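Occlusion-derived virus envelope protein E66 (Autographa californica nucleopolyhedrovirus, PDB 3VSN) cleaves non-sulfated chondroitin as a polysaccharide lyase of the virus envelope and is essential for oral infection, perhaps by digesting the chondroitin barrier of the insect midgut. Local coordinates at residues T329-G341 with L361-G373. Residues are numbered along the deposited sequence; the frame is centred on the assembly and turned at random.
Sequences TKLSKTYYGSVVG and LWTMARRIWNRRG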
loop_
_atom_site.group_PDB
_atom_site.type_symbol
_atom_site.label_atom_id
_atom_site.label_comp_id
_atom_site.label_asym_id
_atom_site.label_seq_id
_atom_site.Cartn_x
_atom_site.Cartn_y
_atom_site.Cartn_z
ATOM N N THR A 329 3.134 -3.366 -10.215
ATOM C CA THR A 329 2.411 -2.111 -10.070
ATOM C C THR A 329 2.710 -1.184 -11.239
ATOM O O THR A 329 3.860 -1.035 -11.645
ATOM C CB THR A 329 2.774 -1.434 -8.732
ATOM O OG1 THR A 329 2.346 -2.274 -7.651
ATOM C CG2 THR A 329 2.103 -0.065 -8.594
ATOM N N LYS A 330 1.665 -0.571 -11.782
ATOM C CA LYS A 330 1.833 0.381 -12.866
ATOM C C LYS A 330 1.145 1.686 -12.521
ATOM O O LYS A 330 -0.017 1.697 -12.105
ATOM C CB LYS A 330 1.283 -0.181 -14.181
ATOM C CG LYS A 330 1.326 0.800 -15.347
ATOM C CD LYS A 330 0.856 0.136 -16.630
ATOM C CE LYS A 330 0.511 1.156 -17.703
ATOM N NZ LYS A 330 1.700 1.838 -18.291
ATOM N N LEU A 331 1.881 2.779 -12.685
ATOM C CA LEU A 331 1.306 4.107 -12.596
ATOM C C LEU A 331 1.510 4.790 -13.938
ATOM O O LEU A 331 2.644 5.009 -14.364
ATOM C CB LEU A 331 1.951 4.923 -11.466
ATOM C CG LEU A 331 1.323 6.306 -11.240
ATOM C CD1 LEU A 331 -0.034 6.187 -10.556
ATOM C CD2 LEU A 331 2.257 7.211 -10.446
ATOM N N SER A 332 0.405 5.102 -14.608
ATOM C CA SER A 332 0.459 5.813 -15.871
ATOM C C SER A 332 -0.167 7.196 -15.710
ATOM O O SER A 332 -0.553 7.589 -14.602
ATOM C CB SER A 332 -0.253 5.013 -16.969
ATOM O OG SER A 332 -1.662 5.124 -16.857
ATOM N N LYS A 333 -0.261 7.929 -16.815
ATOM C CA LYS A 333 -0.936 9.225 -16.820
ATOM C C LYS A 333 -2.436 9.085 -16.526
ATOM O O LYS A 333 -3.068 10.032 -16.068
ATOM C CB LYS A 333 -0.717 9.941 -18.158
ATOM C CG LYS A 333 0.732 10.344 -18.417
ATOM C CD LYS A 333 0.910 11.001 -19.778
ATOM C CE LYS A 333 2.387 11.253 -20.055
ATOM N NZ LYS A 333 2.624 11.771 -21.431
ATOM N N THR A 334 -2.991 7.898 -16.775
ATOM C CA THR A 334 -4.440 7.693 -16.682
ATOM C C THR A 334 -4.909 6.750 -15.574
ATOM O O THR A 334 -6.048 6.865 -15.109
ATOM C CB THR A 334 -5.038 7.215 -18.026
ATOM O OG1 THR A 334 -4.396 6.001 -18.438
ATOM C CG2 THR A 334 -4.881 8.286 -19.107
ATOM N N TYR A 335 -4.056 5.819 -15.151
ATOM C CA TYR A 335 -4.474 4.857 -14.126
ATOM C C TYR A 335 -3.389 4.370 -13.169
ATOM O O TYR A 335 -2.193 4.519 -13.423
ATOM C CB TYR A 335 -5.232 3.668 -14.748
ATOM C CG TYR A 335 -4.401 2.580 -15.417
ATOM C CD1 TYR A 335 -4.190 2.583 -16.799
ATOM C CD2 TYR A 335 -3.869 1.522 -14.675
ATOM C CE1 TYR A 335 -3.459 1.575 -17.417
ATOM C CE2 TYR A 335 -3.132 0.514 -15.284
ATOM C CZ TYR A 335 -2.932 0.542 -16.654
ATOM O OH TYR A 335 -2.211 -0.467 -17.257
ATOM N N TYR A 336 -3.846 3.820 -12.049
ATOM C CA TYR A 336 -3.017 3.045 -11.140
ATOM C C TYR A 336 -3.552 1.622 -11.187
ATOM O O TYR A 336 -4.754 1.404 -11.035
ATOM C CB TYR A 336 -3.105 3.601 -9.709
ATOM C CG TYR A 336 -2.568 2.661 -8.644
ATOM C CD1 TYR A 336 -1.218 2.663 -8.299
ATOM C CD2 TYR A 336 -3.412 1.761 -7.988
ATOM C CE1 TYR A 336 -0.724 1.799 -7.328
ATOM C CE2 TYR A 336 -2.927 0.890 -7.025
ATOM C CZ TYR A 336 -1.583 0.915 -6.695
ATOM O OH TYR A 336 -1.100 0.049 -5.737
ATOM N N GLY A 337 -2.670 0.659 -11.423
ATOM C CA GLY A 337 -3.048 -0.753 -11.394
ATOM C C GLY A 337 -2.014 -1.547 -10.625
ATOM O O GLY A 337 -0.828 -1.220 -10.668
ATOM N N SER A 338 -2.448 -2.590 -9.924
ATOM C CA SER A 338 -1.512 -3.431 -9.176
ATOM C C SER A 338 -2.054 -4.831 -8.939
ATOM O O SER A 338 -3.261 -5.016 -8.770
ATOM C CB SER A 338 -1.163 -2.775 -7.834
ATOM O OG SER A 338 -0.104 -3.462 -7.184
ATOM N N VAL A 339 -1.157 -5.815 -8.942
ATOM C CA VAL A 339 -1.501 -7.179 -8.551
ATOM C C VAL A 339 -0.532 -7.654 -7.472
ATOM O O VAL A 339 0.690 -7.565 -7.640
ATOM C CB VAL A 339 -1.460 -8.178 -9.734
ATOM C CG1 VAL A 339 -1.737 -9.599 -9.250
ATOM C CG2 VAL A 339 -2.461 -7.795 -10.815
ATOM N N VAL A 340 -1.085 -8.140 -6.365
ATOM C CA VAL A 340 -0.292 -8.882 -5.387
ATOM C C VAL A 340 -0.323 -10.354 -5.785
ATOM O O VAL A 340 -1.394 -10.962 -5.864
ATOM C CB VAL A 340 -0.814 -8.689 -3.944
ATOM C CG1 VAL A 340 -0.065 -9.588 -2.965
ATOM C CG2 VAL A 340 -0.702 -7.225 -3.527
ATOM N N GLY A 341 0.855 -10.910 -6.058
ATOM C CA GLY A 341 0.991 -12.310 -6.432
ATOM C C GLY A 341 0.995 -13.207 -5.209
ATOM O O GLY A 341 0.616 -12.786 -4.110
ATOM N N LEU A 361 -10.157 -10.356 -1.629
ATOM C CA LEU A 361 -9.636 -9.062 -2.082
ATOM C C LEU A 361 -8.104 -9.038 -2.130
ATOM O O LEU A 361 -7.517 -8.499 -3.070
ATOM C CB LEU A 361 -10.169 -7.923 -1.196
ATOM C CG LEU A 361 -9.805 -6.474 -1.553
ATOM C CD1 LEU A 361 -10.374 -6.067 -2.907
ATOM C CD2 LEU A 361 -10.283 -5.526 -0.464
ATOM N N TRP A 362 -7.464 -9.640 -1.130
ATOM C CA TRP A 362 -5.998 -9.693 -1.063
ATOM C C TRP A 362 -5.366 -10.600 -2.083
ATOM O O TRP A 362 -4.194 -10.428 -2.433
ATOM C CB TRP A 362 -5.550 -10.139 0.322
ATOM C CG TRP A 362 -5.657 -9.088 1.404
ATOM C CD1 TRP A 362 -6.494 -7.972 1.447
ATOM C CD2 TRP A 362 -4.909 -9.052 2.665
ATOM N NE1 TRP A 362 -6.304 -7.263 2.612
ATOM C CE2 TRP A 362 -5.371 -7.859 3.386
ATOM C CE3 TRP A 362 -3.931 -9.856 3.243
ATOM C CZ2 TRP A 362 -4.865 -7.511 4.632
ATOM C CZ3 TRP A 362 -3.430 -9.498 4.502
ATOM C CH2 TRP A 362 -3.889 -8.355 5.179
ATOM N N THR A 363 -6.120 -11.585 -2.558
ATOM C CA THR A 363 -5.563 -12.622 -3.423
ATOM C C THR A 363 -6.015 -12.534 -4.876
ATOM O O THR A 363 -5.363 -13.084 -5.764
ATOM C CB THR A 363 -5.903 -14.032 -2.903
ATOM O OG1 THR A 363 -7.326 -14.184 -2.803
ATOM C CG2 THR A 363 -5.263 -14.268 -1.537
ATOM N N MET A 364 -7.128 -11.849 -5.125
ATOM C CA MET A 364 -7.744 -11.900 -6.449
ATOM C C MET A 364 -8.135 -10.552 -7.054
ATOM O O MET A 364 -8.749 -10.517 -8.122
ATOM C CB MET A 364 -8.947 -12.853 -6.430
ATOM C CG MET A 364 -8.563 -14.317 -6.304
ATOM S SD MET A 364 -9.994 -15.411 -6.222
ATOM C CE MET A 364 -10.451 -15.250 -4.498
ATOM N N ALA A 365 -7.786 -9.446 -6.393
ATOM C CA ALA A 365 -8.032 -8.123 -6.978
ATOM C C ALA A 365 -7.240 -7.984 -8.276
ATOM O O ALA A 365 -6.014 -8.112 -8.280
ATOM C CB ALA A 365 -7.666 -7.007 -6.008
ATOM N N ARG A 366 -7.958 -7.755 -9.371
ATOM C CA ARG A 366 -7.367 -7.537 -10.690
ATOM C C ARG A 366 -8.066 -6.333 -11.298
ATOM O O ARG A 366 -9.008 -6.470 -12.081
ATOM C CB ARG A 366 -7.540 -8.775 -11.583
ATOM C CG ARG A 366 -7.002 -10.076 -10.999
ATOM C CD ARG A 366 -5.483 -10.076 -10.925
ATOM N NE ARG A 366 -4.957 -11.394 -10.573
ATOM C CZ ARG A 366 -4.702 -11.795 -9.330
ATOM N NH1 ARG A 366 -4.926 -10.987 -8.297
ATOM N NH2 ARG A 366 -4.226 -13.014 -9.118
ATOM N N ARG A 367 -7.604 -5.149 -10.911
ATOM C CA ARG A 367 -8.342 -3.914 -11.147
ATOM C C ARG A 367 -7.400 -2.761 -11.489
ATOM O O ARG A 367 -6.266 -2.693 -10.997
ATOM C CB ARG A 367 -9.193 -3.581 -9.904
ATOM C CG ARG A 367 -9.862 -2.213 -9.895
ATOM C CD ARG A 367 -11.036 -2.095 -10.862
ATOM N NE ARG A 367 -11.503 -0.709 -10.917
ATOM C CZ ARG A 367 -12.394 -0.171 -10.086
ATOM N NH1 ARG A 367 -12.954 -0.904 -9.128
ATOM N NH2 ARG A 367 -12.733 1.108 -10.215
ATOM N N ILE A 368 -7.868 -1.883 -12.366
ATOM C CA ILE A 368 -7.221 -0.604 -12.595
ATOM C C ILE A 368 -8.169 0.480 -12.097
ATOM O O ILE A 368 -9.393 0.347 -12.207
ATOM C CB ILE A 368 -6.836 -0.385 -14.078
ATOM C CG1 ILE A 368 -8.077 -0.367 -14.991
ATOM C CG2 ILE A 368 -5.832 -1.443 -14.514
ATOM C CD1 ILE A 368 -7.773 -0.158 -16.465
ATOM N N TRP A 369 -7.597 1.525 -11.513
ATOM C CA TRP A 369 -8.378 2.643 -11.027
ATOM C C TRP A 369 -8.006 3.866 -11.801
ATOM O O TRP A 369 -6.838 4.254 -11.841
ATOM C CB TRP A 369 -8.133 2.867 -9.540
ATOM C CG TRP A 369 -8.699 1.791 -8.644
ATOM C CD1 TRP A 369 -9.975 1.730 -8.093
ATOM C CD2 TRP A 369 -8.014 0.586 -8.149
ATOM N NE1 TRP A 369 -10.123 0.604 -7.319
ATOM C CE2 TRP A 369 -8.988 -0.121 -7.304
ATOM C CE3 TRP A 369 -6.745 0.043 -8.314
ATOM C CZ2 TRP A 369 -8.680 -1.317 -6.667
ATOM C CZ3 TRP A 369 -6.445 -1.161 -7.664
ATOM C CH2 TRP A 369 -7.392 -1.824 -6.863
ATOM N N ASN A 370 -9.007 4.471 -12.433
ATOM C CA ASN A 370 -8.837 5.728 -13.153
ATOM C C ASN A 370 -8.352 6.797 -12.177
ATOM O O ASN A 370 -8.987 7.033 -11.150
ATOM C CB ASN A 370 -10.173 6.137 -13.795
ATOM C CG ASN A 370 -10.029 7.280 -14.782
ATOM O OD1 ASN A 370 -9.389 8.292 -14.496
ATOM N ND2 ASN A 370 -10.639 7.126 -15.953
ATOM N N ARG A 371 -7.223 7.429 -12.491
ATOM C CA ARG A 371 -6.626 8.426 -11.594
ATOM C C ARG A 371 -7.529 9.636 -11.354
ATOM O O ARG A 371 -7.399 10.317 -10.337
ATOM C CB ARG A 371 -5.251 8.863 -12.102
ATOM C CG ARG A 371 -4.190 7.781 -11.953
ATOM C CD ARG A 371 -2.817 8.278 -12.363
ATOM N NE ARG A 371 -2.328 9.330 -11.469
ATOM C CZ ARG A 371 -1.206 10.019 -11.664
ATOM N NH1 ARG A 371 -0.435 9.771 -12.718
ATOM N NH2 ARG A 371 -0.854 10.957 -10.795
ATOM N N ARG A 372 -8.449 9.882 -12.283
ATOM C CA ARG A 372 -9.438 10.947 -12.131
ATOM C C ARG A 372 -10.798 10.444 -11.626
ATOM O O ARG A 372 -11.748 11.222 -11.486
ATOM C CB ARG A 372 -9.565 11.745 -13.431
ATOM C CG ARG A 372 -8.304 12.553 -13.737
ATOM C CD ARG A 372 -8.468 13.540 -14.883
ATOM N NE ARG A 372 -9.845 13.996 -15.020
ATOM C CZ ARG A 372 -10.524 14.002 -16.163
ATOM N NH1 ARG A 372 -9.956 13.611 -17.298
ATOM N NH2 ARG A 372 -11.776 14.428 -16.170
ATOM N N GLY A 373 -10.874 9.149 -11.321
ATOM C CA GLY A 373 -12.096 8.551 -10.784
ATOM C C GLY A 373 -12.335 8.902 -9.325
ATOM O O GLY A 373 -11.468 9.474 -8.665
HETATM O O HOH W 1 -7.588 9.428 -16.204
HETATM O O HOH W 2 -5.980 -4.687 -8.461
HETATM O O HOH W 3 -2.838 -13.287 -6.717
HETATM O O HOH W 4 -4.148 -7.728 -6.074
HETATM O O HOH W 5 -3.988 -10.299 -5.260
#
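Edge strand 367-370 of a four-stranded antiparallel sheet pairs here with strand 335-340, which forms a beta hairpin with strand 327-331. Tyr336 and Trp369 make the hydrogen-bonded pair, Tyr336 N to Trp369 O at 3.0 Å and Trp369 N to Tyr336 O at 2.9 Å. Their side chains lie side by side on one face, Tyr336 CD2 3.8 Å from Trp369 CE3, which sits near the plane of the tyrosine ring at its edge. On that face Arg367 CG rests over the centre of the indole. On the other face Ile368 CG2 comes to 3.4 Å from Tyr335 CE2, while CD1 of Ile368 lies over the phenol ring; Phe448 of strand 440-449 touches both residues. Towards Val340 the strands part and waters fill in: one accepts from Arg367 N and donates to Ser338 O, another joins Val340 N to Ala365 O. Val339 CG1 covers one face of the Arg366 guanidinium, 3.6 Å from NH1. Beyond, helix 359-364 carries Trp362, whose side chain is about 4 Å from those of Arg300, the transition-state stabiliser, and Glu350, important for catalysis, so this end of the contact borders the active site. At the opposite end Arg371 reaches over the hairpin turn, its chain bent at the third torsion (chi3 66°), and NH2 forms a salt bridge with Glu290. Leu331 CD1 packs over one guanidinium face, and Arg371 NH1, with its acceptor nearly in the guanidinium plane, bonds Ser332 O at 2.9 Å.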